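Local structure of peroxiredoxin 5 (Alvinella pompejana, 2XHF) at residues Asp70-Glu75 and Leu157-Ser162. The protein probably reduces hydrogen peroxide and organic hydroperoxides as a thiol-dependent antioxidant enzyme of the peroxiredoxin family, built on a thioredoxin-like fold. Sequence-based numbering, arbitrary orientation.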
loop_
_atom_site.group_PDB
_atom_site.type_symbol
_atom_site.label_atom_id
_atom_site.label_comp_id
_atom_site.label_asym_id
_atom_site.label_seq_id
_atom_site.Cartn_x
_atom_site.Cartn_y
_atom_site.Cartn_z
ATOM N N ASP A 70 -12.197 1.183 -26.067
ATOM C CA ASP A 70 -12.716 1.879 -27.248
ATOM C C ASP A 70 -14.256 1.824 -27.331
ATOM O O ASP A 70 -14.885 2.755 -27.816
ATOM C CB ASP A 70 -12.060 1.354 -28.527
ATOM C CG ASP A 70 -10.603 1.815 -28.679
ATOM O OD1 ASP A 70 -10.297 3.010 -28.430
ATOM O OD2 ASP A 70 -9.765 0.957 -29.043
ATOM N N LYS A 71 -14.870 0.772 -26.801
ATOM C CA LYS A 71 -16.328 0.717 -26.712
ATOM C C LYS A 71 -16.881 1.761 -25.747
ATOM O O LYS A 71 -17.882 2.418 -26.032
ATOM C CB LYS A 71 -16.788 -0.670 -26.264
ATOM C CG LYS A 71 -16.441 -1.765 -27.215
ATOM C CD LYS A 71 -17.108 -1.579 -28.570
ATOM C CE LYS A 71 -18.623 -1.764 -28.504
ATOM N NZ LYS A 71 -19.302 -1.674 -29.845
ATOM N N PHE A 72 -16.232 1.920 -24.600
ATOM C CA PHE A 72 -16.627 2.939 -23.645
ATOM C C PHE A 72 -16.452 4.313 -24.300
ATOM O O PHE A 72 -17.332 5.176 -24.235
ATOM C CB PHE A 72 -15.755 2.845 -22.400
ATOM C CG PHE A 72 -15.934 1.576 -21.590
ATOM C CD1 PHE A 72 -17.172 0.983 -21.417
ATOM C CD2 PHE A 72 -14.850 1.008 -20.951
ATOM C CE1 PHE A 72 -17.309 -0.167 -20.647
ATOM C CE2 PHE A 72 -14.990 -0.133 -20.188
ATOM C CZ PHE A 72 -16.222 -0.715 -20.036
ATOM N N LYS A 73 -15.314 4.500 -24.950
ATOM C CA LYS A 73 -14.996 5.750 -25.601
ATOM C C LYS A 73 -16.003 6.125 -26.706
ATOM O O LYS A 73 -16.353 7.285 -26.831
ATOM C CB LYS A 73 -13.548 5.723 -26.108
ATOM C CG LYS A 73 -13.133 6.993 -26.823
ATOM C CD LYS A 73 -11.636 7.133 -26.933
ATOM C CE LYS A 73 -10.981 6.007 -27.693
ATOM N NZ LYS A 73 -11.459 5.876 -29.087
ATOM N N GLU A 74 -16.526 5.136 -27.447
ATOM C CA GLU A 74 -17.543 5.361 -28.489
ATOM C C GLU A 74 -18.768 6.061 -27.930
ATOM O O GLU A 74 -19.432 6.820 -28.624
ATOM C CB GLU A 74 -18.044 4.031 -29.084
ATOM C CG GLU A 74 -17.201 3.396 -30.154
ATOM C CD GLU A 74 -17.807 2.081 -30.664
ATOM O OE1 GLU A 74 -18.770 1.564 -30.048
ATOM O OE2 GLU A 74 -17.309 1.557 -31.681
ATOM N N GLU A 75 -19.068 5.788 -26.672
ATOM C CA GLU A 75 -20.255 6.326 -26.014
ATOM C C GLU A 75 -19.995 7.542 -25.124
ATOM O O GLU A 75 -20.894 7.980 -24.407
ATOM C CB GLU A 75 -20.893 5.234 -25.159
ATOM C CG GLU A 75 -21.252 3.989 -25.936
ATOM C CD GLU A 75 -22.581 4.113 -26.639
ATOM O OE1 GLU A 75 -23.146 5.236 -26.677
ATOM O OE2 GLU A 75 -23.064 3.081 -27.146
ATOM N N LEU A 157 -17.935 -6.093 -18.942
ATOM C CA LEU A 157 -19.143 -6.318 -19.721
ATOM C C LEU A 157 -20.346 -5.682 -19.041
ATOM O O LEU A 157 -21.174 -5.002 -19.674
ATOM C CB LEU A 157 -19.356 -7.815 -19.884
ATOM C CG LEU A 157 -20.653 -8.203 -20.585
ATOM C CD1 LEU A 157 -20.788 -7.442 -21.895
ATOM C CD2 LEU A 157 -20.722 -9.702 -20.795
ATOM N N ALA A 158 -20.468 -5.924 -17.747
ATOM C CA ALA A 158 -21.614 -5.409 -17.025
ATOM C C ALA A 158 -21.662 -3.907 -17.260
ATOM O O ALA A 158 -22.721 -3.308 -17.478
ATOM C CB ALA A 158 -21.496 -5.724 -15.543
ATOM N N CYS A 159 -20.483 -3.304 -17.228
ATOM C CA CYS A 159 -20.370 -1.885 -17.404
ATOM C C CYS A 159 -20.859 -1.400 -18.798
ATOM O O CYS A 159 -21.623 -0.428 -18.925
ATOM C CB CYS A 159 -18.908 -1.482 -17.147
ATOM S SG CYS A 159 -18.589 0.230 -17.157
ATOM N N LEU A 160 -20.425 -2.085 -19.842
ATOM C CA LEU A 160 -20.802 -1.704 -21.195
ATOM C C LEU A 160 -22.310 -1.808 -21.472
ATOM O O LEU A 160 -22.886 -0.960 -22.164
ATOM C CB LEU A 160 -20.035 -2.556 -22.196
ATOM C CG LEU A 160 -20.348 -2.240 -23.656
ATOM C CD1 LEU A 160 -20.053 -0.776 -23.978
ATOM C CD2 LEU A 160 -19.536 -3.166 -24.532
ATOM N N LEU A 161 -22.951 -2.856 -20.976
ATOM C CA LEU A 161 -24.368 -3.056 -21.270
ATOM C C LEU A 161 -25.202 -1.936 -20.683
ATOM O O LEU A 161 -26.136 -1.458 -21.318
ATOM C CB LEU A 161 -24.845 -4.414 -20.763
ATOM C CG LEU A 161 -24.154 -5.602 -21.431
ATOM C CD1 LEU A 161 -24.640 -6.884 -20.801
ATOM C CD2 LEU A 161 -24.395 -5.601 -22.923
ATOM N N SER A 162 -24.814 -1.456 -19.500
ATOM C CA SER A 162 -25.524 -0.346 -18.865
ATOM C C SER A 162 -25.368 0.919 -19.690
ATOM O O SER A 162 -26.313 1.658 -19.925
ATOM C CB SER A 162 -24.997 -0.106 -17.451
ATOM O OG SER A 162 -25.422 -1.130 -16.574
#
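Phe-72 reaches across from helix 69-74 and sets the outer end of its ring against Cys-159 and Leu-160 of helix 156-165. Its CB does not itself aim at the other helix; with CG anti to the carbonyl carbon (chi1 -66°), the ring swings over to it. CE1 is the busiest atom, 3.7 Å from Cys-159 SG and 3.9 Å from Leu-160 CB; the backbone N of Leu-160 lies at the ring's edge, close to its plane. CZ, at the tip, meets Cys-159 CB at 4.0 Å and also touches SG. The sulfur stands obliquely to the ring, 43° off its normal, a sulfur-aromatic contact. One residue back, Lys-71 CB rests on both methyls of Leu-160, while its chain bends away to a salt bridge from Lys-71 NZ to Glu-74 OE1, its hydrogen bond weak. Were the Phe-72 ring lost, a serine in its place would probably leave a gap beside Cys-159 and strip Leu-160 CB of its aromatic neighbour. Segments 70-74 and 157-162 run nearly parallel, their axes 19° apart and 10.4 Å from each other at closest approach, and pack on one side of the thioredoxin-fold sheet, where Phe-72 and Cys-159 both touch Ile-46 of strand 44-49 and Tyr-65 of helix 62-67.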